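Local atomic coordinates of oxidoreductase protein (Agrobacterium radiobacter, PDB entry 5UI9), a protein that probably catalyses an NAD-dependent oxidation or reduction, and binds NAD and a small dihydroxy acid, as a member of the GFO/IDH/MocA oxidoreductase family. Residues F153-G158 and E239-T244; F174-L179 and A328-A333; E211-I216 and D229-T234. All coordinates share one frame; numbering follows the deposited sequence.

How the interactions relate
The three contacts belong to the sheet-and-helix half of the subunit that lines much of the 8A1 pocket. Interactions 1 and 3 have centres about 10 Å apart and meet in the sheet, where strands 148-156 and 225-231 are neighbours: Ser157 N lies 2.9 Å from Ser231 O. Interaction 2 brings the helices behind that sheet together, its centre about 10 Å from that of interaction 3, and Tyr330 OH approaches Glu211 OE2 to 2.6 Å. Interactions 1 and 2 touch through Phe155 CD1 and Leu179 CD1, 3.6 Å apart. All three converge on the pocket: Asp178 and Tyr232 bind 8A1, while Phe241 packs on Tyr232 with CE2 3.5 Å from its OH.

Interaction 1 (F153-G158 and E239-T244); sequences FSFRSG and EPFPET
Phe155 turns the rim of its ring, not a face, to 239-244, the loop that leads into strand 245-250 of the mixed sheet in the GFO/IDH/MocA C-terminal domain. With CG trans to the backbone N (chi1 -174°), the ring runs out beside the loop. Thr244 OG1 lies in the ring plane at the edge, and the two side chains cross at about a right angle. Pro242 O also approaches this edge, 3.4 Å from Phe155 CE2. Farther along, Phe155 CZ reaches Phe241 CD2 at 3.7 Å, the two aromatic side chains meeting at a slant. One face of the Phe241 ring is taken by its own neighbour: Pro242 CB sits 3.6 Å above the ring centre, following the cis peptide bond between these residues. Phe159 stacks with Phe241 and Trp288 meets it edge-to-face; Trp288 is a pocket residue, and the Phe241 side chain is about 5 Å from 8A1 at the nearest atoms.

Beyond the end of strand 148-156, polar bonds replace the ring packing. The chain of Glu239 bends at chi2 (47°), swinging its carboxylate back against Ser157 and Gly158. OE1 accepts from Gly158 N on its syn side, while OE2 takes Phe241 N from the anti side, so the carboxylate ties its own loop to the other segment. A water also donates to OE1. Ser157 OG is hydrogen-bonded to Phe159 N as well. The second donor to OE2 is the Ser157 hydroxyl, whose OG lies 2.6 Å from Glu239 OE2 and approaches from above the carboxylate plane, 39° out of it.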
# COMPACT_ATOMS: atom_id res chain seq x y z
N PHE A 153 -4.21 -2.43 4.76
CA PHE A 153 -4.78 -3.73 5.07
C PHE A 153 -4.46 -4.64 3.88
O PHE A 153 -4.95 -4.40 2.78
CB PHE A 153 -6.29 -3.61 5.27
CG PHE A 153 -6.68 -2.56 6.28
CD1 PHE A 153 -6.83 -1.23 5.89
CD2 PHE A 153 -6.90 -2.91 7.61
CE1 PHE A 153 -7.17 -0.26 6.82
CE2 PHE A 153 -7.25 -1.94 8.54
CZ PHE A 153 -7.38 -0.61 8.15
N SER A 154 -3.68 -5.69 4.12
CA SER A 154 -3.05 -6.46 3.04
C SER A 154 -3.24 -7.96 3.25
O SER A 154 -2.96 -8.48 4.33
CB SER A 154 -1.55 -6.12 2.99
OG SER A 154 -0.92 -6.75 1.89
N PHE A 155 -3.73 -8.64 2.22
CA PHE A 155 -3.86 -10.10 2.22
C PHE A 155 -3.28 -10.56 0.90
O PHE A 155 -3.95 -10.48 -0.14
CB PHE A 155 -5.34 -10.50 2.37
CG PHE A 155 -5.57 -11.99 2.52
CD1 PHE A 155 -5.53 -12.85 1.43
CD2 PHE A 155 -5.92 -12.52 3.76
CE1 PHE A 155 -5.77 -14.21 1.57
CE2 PHE A 155 -6.16 -13.88 3.91
CZ PHE A 155 -6.09 -14.72 2.81
N ARG A 156 -2.02 -10.98 0.92
CA ARG A 156 -1.30 -11.41 -0.28
C ARG A 156 -0.83 -12.83 -0.04
O ARG A 156 -0.08 -13.09 0.90
CB ARG A 156 -0.12 -10.49 -0.58
CG ARG A 156 -0.46 -9.00 -0.59
CD ARG A 156 0.65 -8.17 -1.23
NE ARG A 156 0.61 -8.28 -2.69
CZ ARG A 156 -0.27 -7.66 -3.48
NH1 ARG A 156 -1.22 -6.86 -2.98
NH2 ARG A 156 -0.21 -7.85 -4.80
N SER A 157 -1.29 -13.74 -0.90
CA SER A 157 -1.17 -15.18 -0.68
C SER A 157 -0.94 -15.90 -2.00
O SER A 157 -1.29 -15.39 -3.06
CB SER A 157 -2.46 -15.70 -0.05
OG SER A 157 -2.39 -17.10 0.16
N GLY A 158 -0.32 -17.07 -1.90
CA GLY A 158 -0.23 -18.03 -3.01
C GLY A 158 -0.89 -19.36 -2.66
O GLY A 158 -0.59 -20.37 -3.29
N GLU A 239 4.32 -19.02 3.25
CA GLU A 239 2.92 -18.77 2.88
C GLU A 239 2.16 -18.14 4.05
O GLU A 239 1.98 -18.80 5.08
CB GLU A 239 2.24 -20.08 2.44
CG GLU A 239 0.75 -19.99 2.11
CD GLU A 239 0.41 -18.81 1.20
OE1 GLU A 239 0.98 -18.73 0.09
OE2 GLU A 239 -0.41 -17.97 1.61
N PRO A 240 1.72 -16.87 3.92
CA PRO A 240 1.05 -16.24 5.06
C PRO A 240 -0.44 -16.58 5.28
O PRO A 240 -1.00 -16.10 6.27
CB PRO A 240 1.18 -14.75 4.73
CG PRO A 240 1.13 -14.72 3.26
CD PRO A 240 1.90 -15.92 2.81
N PHE A 241 -1.08 -17.35 4.39
CA PHE A 241 -2.53 -17.63 4.49
C PHE A 241 -2.89 -18.12 5.91
O PHE A 241 -2.21 -19.01 6.41
CB PHE A 241 -2.95 -18.67 3.43
CG PHE A 241 -4.42 -19.05 3.49
CD1 PHE A 241 -4.86 -20.08 4.31
CD2 PHE A 241 -5.35 -18.37 2.71
CE1 PHE A 241 -6.21 -20.43 4.36
CE2 PHE A 241 -6.70 -18.71 2.76
CZ PHE A 241 -7.13 -19.74 3.58
N PRO A 242 -3.94 -17.58 6.56
CA PRO A 242 -4.86 -16.57 6.06
C PRO A 242 -4.71 -15.24 6.81
O PRO A 242 -5.71 -14.63 7.24
CB PRO A 242 -6.22 -17.20 6.38
CG PRO A 242 -5.96 -17.85 7.71
CD PRO A 242 -4.50 -18.23 7.75
N GLU A 243 -3.47 -14.81 6.99
CA GLU A 243 -3.18 -13.61 7.76
C GLU A 243 -3.38 -12.35 6.94
O GLU A 243 -2.89 -12.26 5.80
CB GLU A 243 -1.74 -13.63 8.27
CG GLU A 243 -1.43 -14.75 9.22
CD GLU A 243 0.06 -14.92 9.43
OE1 GLU A 243 0.56 -16.06 9.32
OE2 GLU A 243 0.74 -13.92 9.68
N THR A 244 -4.07 -11.38 7.53
CA THR A 244 -4.16 -10.02 7.01
C THR A 244 -3.16 -9.14 7.77
O THR A 244 -3.22 -9.05 9.00
CB THR A 244 -5.59 -9.45 7.18
OG1 THR A 244 -6.53 -10.30 6.51
CG2 THR A 244 -5.68 -8.03 6.63
O HOH W 1 -0.91 -11.35 3.88
O HOH W 2 1.80 -21.00 -1.14

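Interaction 2 (F174-L179 and A328-A333); sequences FIIEDL and AAYESA. With 8A1 ((2S)-2,3-dihydroxy-2-methylpropanoic acid), chain D.
Chi1 of -79° at Tyr330 places CG opposite the carbonyl carbon and sends the phenol across to the first turn of helix 175-191. Ile176, with chi1 -54° and a fully extended chi2, sends its CG1-CD1 branch back the other way, and the two side chains run antiparallel alongside one another. Both ends bear this out: Ile176 CB lies by the hydroxyl end of the tyrosine, 3.7 Å from Tyr330 CZ, and at the other end of the isoleucine, CD1 meets Ala329 CB at 3.8 Å. On the way CD1 of Ile176 lies over the centre of the Tyr330 ring, 4.2 Å above its plane.

These groups join helix 175-191 to the C-terminal helix 316-335, both packed on the mixed sheet of the GFO/IDH/MocA-type fold. The short segments run nearly antiparallel, at 166°, with axes 10.6 Å apart. Glu177 N donates to Tyr330 OH over 3.2 Å, approaching near the ring plane. The same hydroxyl is hydrogen-bonded to Glu211, whose carboxylate also accepts from the amides of Phe174, at the N-cap position, and Ile176.

Asp178 points its carboxylate into the ligand pocket. Each oxygen accepts from a different hydroxyl of 8A1: OD1 from O2, and OD2 from O1 at 2.6 Å. Lys98 forms a salt bridge with Asp178 OD1 and is hydrogen-bonded to the ligand too.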
# COMPACT_ATOMS: atom_id res chain seq x y z
N PHE A 174 -13.83 -12.85 -8.91
CA PHE A 174 -13.16 -13.72 -7.94
C PHE A 174 -12.76 -12.93 -6.69
O PHE A 174 -13.56 -12.82 -5.77
CB PHE A 174 -12.00 -14.51 -8.60
CG PHE A 174 -11.06 -15.20 -7.62
CD1 PHE A 174 -11.53 -15.80 -6.45
CD2 PHE A 174 -9.69 -15.27 -7.90
CE1 PHE A 174 -10.65 -16.43 -5.57
CE2 PHE A 174 -8.81 -15.90 -7.02
CZ PHE A 174 -9.29 -16.48 -5.86
N ILE A 175 -11.56 -12.35 -6.65
CA ILE A 175 -10.93 -12.02 -5.36
C ILE A 175 -11.62 -10.91 -4.53
O ILE A 175 -11.66 -11.03 -3.31
CB ILE A 175 -9.42 -11.75 -5.49
CG1 ILE A 175 -8.73 -11.88 -4.12
CG2 ILE A 175 -9.15 -10.38 -6.11
CD1 ILE A 175 -7.22 -11.92 -4.21
N ILE A 176 -12.18 -9.88 -5.16
CA ILE A 176 -12.85 -8.82 -4.39
C ILE A 176 -14.12 -9.38 -3.71
O ILE A 176 -14.34 -9.17 -2.51
CB ILE A 176 -13.19 -7.55 -5.21
CG1 ILE A 176 -11.94 -6.99 -5.90
CG2 ILE A 176 -13.80 -6.48 -4.30
CD1 ILE A 176 -12.18 -5.74 -6.72
N GLU A 177 -14.93 -10.08 -4.49
CA GLU A 177 -16.14 -10.76 -4.00
C GLU A 177 -15.83 -11.84 -2.94
O GLU A 177 -16.56 -11.95 -1.96
CB GLU A 177 -16.89 -11.40 -5.17
CG GLU A 177 -18.20 -12.08 -4.79
CD GLU A 177 -18.89 -12.77 -5.96
OE1 GLU A 177 -19.93 -13.42 -5.71
OE2 GLU A 177 -18.41 -12.68 -7.12
N ASP A 178 -14.78 -12.62 -3.15
CA ASP A 178 -14.48 -13.74 -2.26
C ASP A 178 -13.72 -13.32 -1.00
O ASP A 178 -14.05 -13.76 0.11
CB ASP A 178 -13.66 -14.80 -2.99
CG ASP A 178 -13.21 -15.92 -2.07
OD1 ASP A 178 -14.08 -16.47 -1.36
OD2 ASP A 178 -12.00 -16.22 -2.04
N LEU A 179 -12.69 -12.49 -1.19
CA LEU A 179 -11.69 -12.23 -0.16
C LEU A 179 -11.61 -10.76 0.21
O LEU A 179 -11.59 -10.42 1.41
CB LEU A 179 -10.34 -12.78 -0.64
CG LEU A 179 -9.08 -12.62 0.21
CD1 LEU A 179 -8.45 -11.24 0.03
CD2 LEU A 179 -9.32 -12.94 1.68
N ALA A 328 -18.68 -1.17 -5.58
CA ALA A 328 -17.97 0.04 -6.00
C ALA A 328 -16.58 -0.26 -6.56
O ALA A 328 -16.14 0.40 -7.50
CB ALA A 328 -17.87 1.02 -4.84
N ALA A 329 -15.88 -1.23 -5.97
CA ALA A 329 -14.56 -1.63 -6.45
C ALA A 329 -14.59 -2.23 -7.85
O ALA A 329 -13.73 -1.89 -8.68
CB ALA A 329 -13.91 -2.60 -5.46
N TYR A 330 -15.56 -3.09 -8.12
CA TYR A 330 -15.75 -3.65 -9.47
C TYR A 330 -16.09 -2.55 -10.48
O TYR A 330 -15.51 -2.51 -11.57
CB TYR A 330 -16.81 -4.76 -9.50
CG TYR A 330 -16.28 -6.09 -9.00
CD1 TYR A 330 -15.31 -6.78 -9.72
CD2 TYR A 330 -16.73 -6.64 -7.80
CE1 TYR A 330 -14.80 -7.98 -9.27
CE2 TYR A 330 -16.23 -7.86 -7.34
CZ TYR A 330 -15.26 -8.52 -8.09
OH TYR A 330 -14.75 -9.72 -7.65
N GLU A 331 -17.03 -1.68 -10.11
CA GLU A 331 -17.38 -0.51 -10.93
C GLU A 331 -16.15 0.32 -11.26
O GLU A 331 -15.86 0.56 -12.44
CB GLU A 331 -18.43 0.35 -10.21
CG GLU A 331 -19.00 1.50 -11.04
CD GLU A 331 -20.08 2.29 -10.31
OE1 GLU A 331 -20.79 1.72 -9.44
OE2 GLU A 331 -20.22 3.50 -10.61
N SER A 332 -15.41 0.72 -10.23
CA SER A 332 -14.22 1.56 -10.38
C SER A 332 -13.14 0.93 -11.25
O SER A 332 -12.52 1.61 -12.06
CB SER A 332 -13.61 1.90 -9.02
OG SER A 332 -12.45 2.69 -9.16
N ALA A 333 -12.92 -0.38 -11.07
CA ALA A 333 -11.90 -1.10 -11.84
C ALA A 333 -12.22 -1.16 -13.33
O ALA A 333 -11.31 -1.17 -14.15
CB ALA A 333 -11.71 -2.50 -11.28
OXT 8A1 D . -12.24 -17.28 4.04
C 8A1 D . -12.82 -17.06 2.95
O 8A1 D . -13.90 -16.44 2.87
CA 8A1 D . -12.18 -17.54 1.67
CB 8A1 D . -11.36 -16.37 1.13
O1 8A1 D . -10.55 -16.75 0.02
O2 8A1 D . -13.19 -17.93 0.73
C3 8A1 D . -11.30 -18.76 1.95

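Interaction 3 (E211-I216 and D229-T234). With 8A1 ((2S)-2,3-dihydroxy-2-methylpropanoic acid), chain D.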
# COMPACT_ATOMS: atom_id res chain seq x y z
N GLU A 211 -10.54 -12.10 -11.64
CA GLU A 211 -9.42 -11.29 -11.15
C GLU A 211 -8.87 -11.86 -9.84
O GLU A 211 -9.64 -12.17 -8.93
CB GLU A 211 -9.81 -9.80 -11.02
CG GLU A 211 -10.43 -9.32 -9.70
CD GLU A 211 -11.78 -9.94 -9.35
OE1 GLU A 211 -12.44 -10.54 -10.23
OE2 GLU A 211 -12.19 -9.82 -8.18
N ASP A 212 -7.55 -12.02 -9.76
CA ASP A 212 -6.91 -12.55 -8.55
C ASP A 212 -5.99 -11.56 -7.85
O ASP A 212 -5.30 -11.92 -6.91
CB ASP A 212 -6.19 -13.87 -8.83
CG ASP A 212 -5.13 -13.76 -9.90
OD1 ASP A 212 -5.00 -12.69 -10.52
OD2 ASP A 212 -4.42 -14.76 -10.15
N VAL A 213 -6.01 -10.31 -8.31
CA VAL A 213 -5.24 -9.24 -7.71
C VAL A 213 -6.12 -8.00 -7.75
O VAL A 213 -6.72 -7.70 -8.78
CB VAL A 213 -3.92 -8.96 -8.48
CG1 VAL A 213 -3.12 -7.87 -7.77
CG2 VAL A 213 -3.09 -10.23 -8.61
N ALA A 214 -6.21 -7.30 -6.62
CA ALA A 214 -7.00 -6.08 -6.51
C ALA A 214 -6.32 -5.11 -5.55
O ALA A 214 -5.87 -5.51 -4.47
CB ALA A 214 -8.42 -6.39 -6.05
N THR A 215 -6.26 -3.85 -5.97
CA THR A 215 -5.66 -2.79 -5.18
C THR A 215 -6.66 -1.65 -5.11
O THR A 215 -7.12 -1.16 -6.14
CB THR A 215 -4.34 -2.33 -5.83
OG1 THR A 215 -3.49 -3.47 -6.01
CG2 THR A 215 -3.63 -1.33 -4.96
N ILE A 216 -6.99 -1.25 -3.88
CA ILE A 216 -8.09 -0.32 -3.62
C ILE A 216 -7.60 0.81 -2.72
O ILE A 216 -6.95 0.56 -1.71
CB ILE A 216 -9.28 -1.04 -2.95
CG1 ILE A 216 -9.68 -2.30 -3.74
CG2 ILE A 216 -10.48 -0.10 -2.81
CD1 ILE A 216 -10.80 -3.10 -3.13
N ASP A 229 -5.06 -3.99 -0.28
CA ASP A 229 -4.41 -4.70 -1.37
C ASP A 229 -4.51 -6.20 -1.13
O ASP A 229 -4.12 -6.70 -0.08
CB ASP A 229 -2.96 -4.21 -1.57
CG ASP A 229 -2.06 -4.50 -0.39
OD1 ASP A 229 -2.01 -3.69 0.55
OD2 ASP A 229 -1.35 -5.53 -0.42
N VAL A 230 -5.09 -6.90 -2.11
CA VAL A 230 -5.32 -8.32 -2.03
C VAL A 230 -4.78 -9.03 -3.27
O VAL A 230 -4.79 -8.46 -4.37
CB VAL A 230 -6.82 -8.66 -1.79
CG1 VAL A 230 -7.28 -8.07 -0.46
CG2 VAL A 230 -7.71 -8.19 -2.93
N SER A 231 -4.31 -10.25 -3.07
CA SER A 231 -3.74 -11.06 -4.13
C SER A 231 -3.77 -12.53 -3.76
O SER A 231 -3.43 -12.88 -2.62
CB SER A 231 -2.29 -10.64 -4.40
OG SER A 231 -1.64 -11.52 -5.32
N TYR A 232 -4.18 -13.38 -4.70
CA TYR A 232 -3.99 -14.84 -4.62
C TYR A 232 -2.92 -15.34 -5.62
O TYR A 232 -2.85 -16.55 -5.91
CB TYR A 232 -5.32 -15.58 -4.81
CG TYR A 232 -6.04 -15.89 -3.50
CD1 TYR A 232 -5.41 -16.66 -2.51
CD2 TYR A 232 -7.34 -15.45 -3.26
CE1 TYR A 232 -6.06 -16.97 -1.32
CE2 TYR A 232 -7.99 -15.76 -2.08
CZ TYR A 232 -7.35 -16.51 -1.11
OH TYR A 232 -7.99 -16.82 0.06
N ALA A 233 -2.07 -14.44 -6.12
CA ALA A 233 -0.97 -14.79 -7.02
C ALA A 233 0.40 -14.34 -6.48
O ALA A 233 1.34 -14.12 -7.24
CB ALA A 233 -1.22 -14.19 -8.40
N THR A 234 0.52 -14.24 -5.15
CA THR A 234 1.72 -13.77 -4.49
C THR A 234 2.51 -14.98 -3.97
O THR A 234 1.99 -15.76 -3.18
CB THR A 234 1.36 -12.79 -3.36
OG1 THR A 234 0.70 -11.64 -3.91
CG2 THR A 234 2.60 -12.33 -2.59
OXT 8A1 D . -12.24 -17.28 4.04
C 8A1 D . -12.82 -17.06 2.95
O 8A1 D . -13.90 -16.44 2.87
CA 8A1 D . -12.18 -17.54 1.67
CB 8A1 D . -11.36 -16.37 1.13
O1 8A1 D . -10.55 -16.75 0.02
O2 8A1 D . -13.19 -17.93 0.73
C3 8A1 D . -11.30 -18.76 1.95
O HOH W 3 -4.50 -17.06 -8.32
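The backbone carbonyl of Asp212 is gripped from 229-234 by two hydrogens: Tyr232 N donates to Asp212 O at 2.9 Å, nearly in line with the carbonyl bond, and Ser231 CA adds a CA-H...O contact at 3.3 Å. Past it the two strands form an antiparallel hairpin. Ala214 and Val230 are a hydrogen-bonded pair, with Val230 N to Ala214 O straight at 179°; Val213-Ser231 and Thr215-Asp229 are non-hydrogen-bonded pairs. On the Ala214 face, Val230 CG2 touches Ala214 CB at 3.7 Å because chi1 (-62°) sets this methyl between its backbone N and carbonyl carbon. Ser231 OG accepts from Ala233 N, an ST turn. Asp212 OD1 accepts from Val204 N and OD2 from Asn205 N; a water donating to OD2 and to Tyr232 O bridges the segments again.

The Tyr232 side chain leads away from the hairpin into the pocket, where its OH donates to O1 of 8A1 at 2.6 Å, with O1 near the ring plane. Asp212 and Val213 form a classic beta bulge opposite Lys202 of strand 194-202. Strand 148-156 flanks 225-231 on its other side, and helix 175-191 packs against Ala214 and Val230 through Ile176, Leu179 and Thr183.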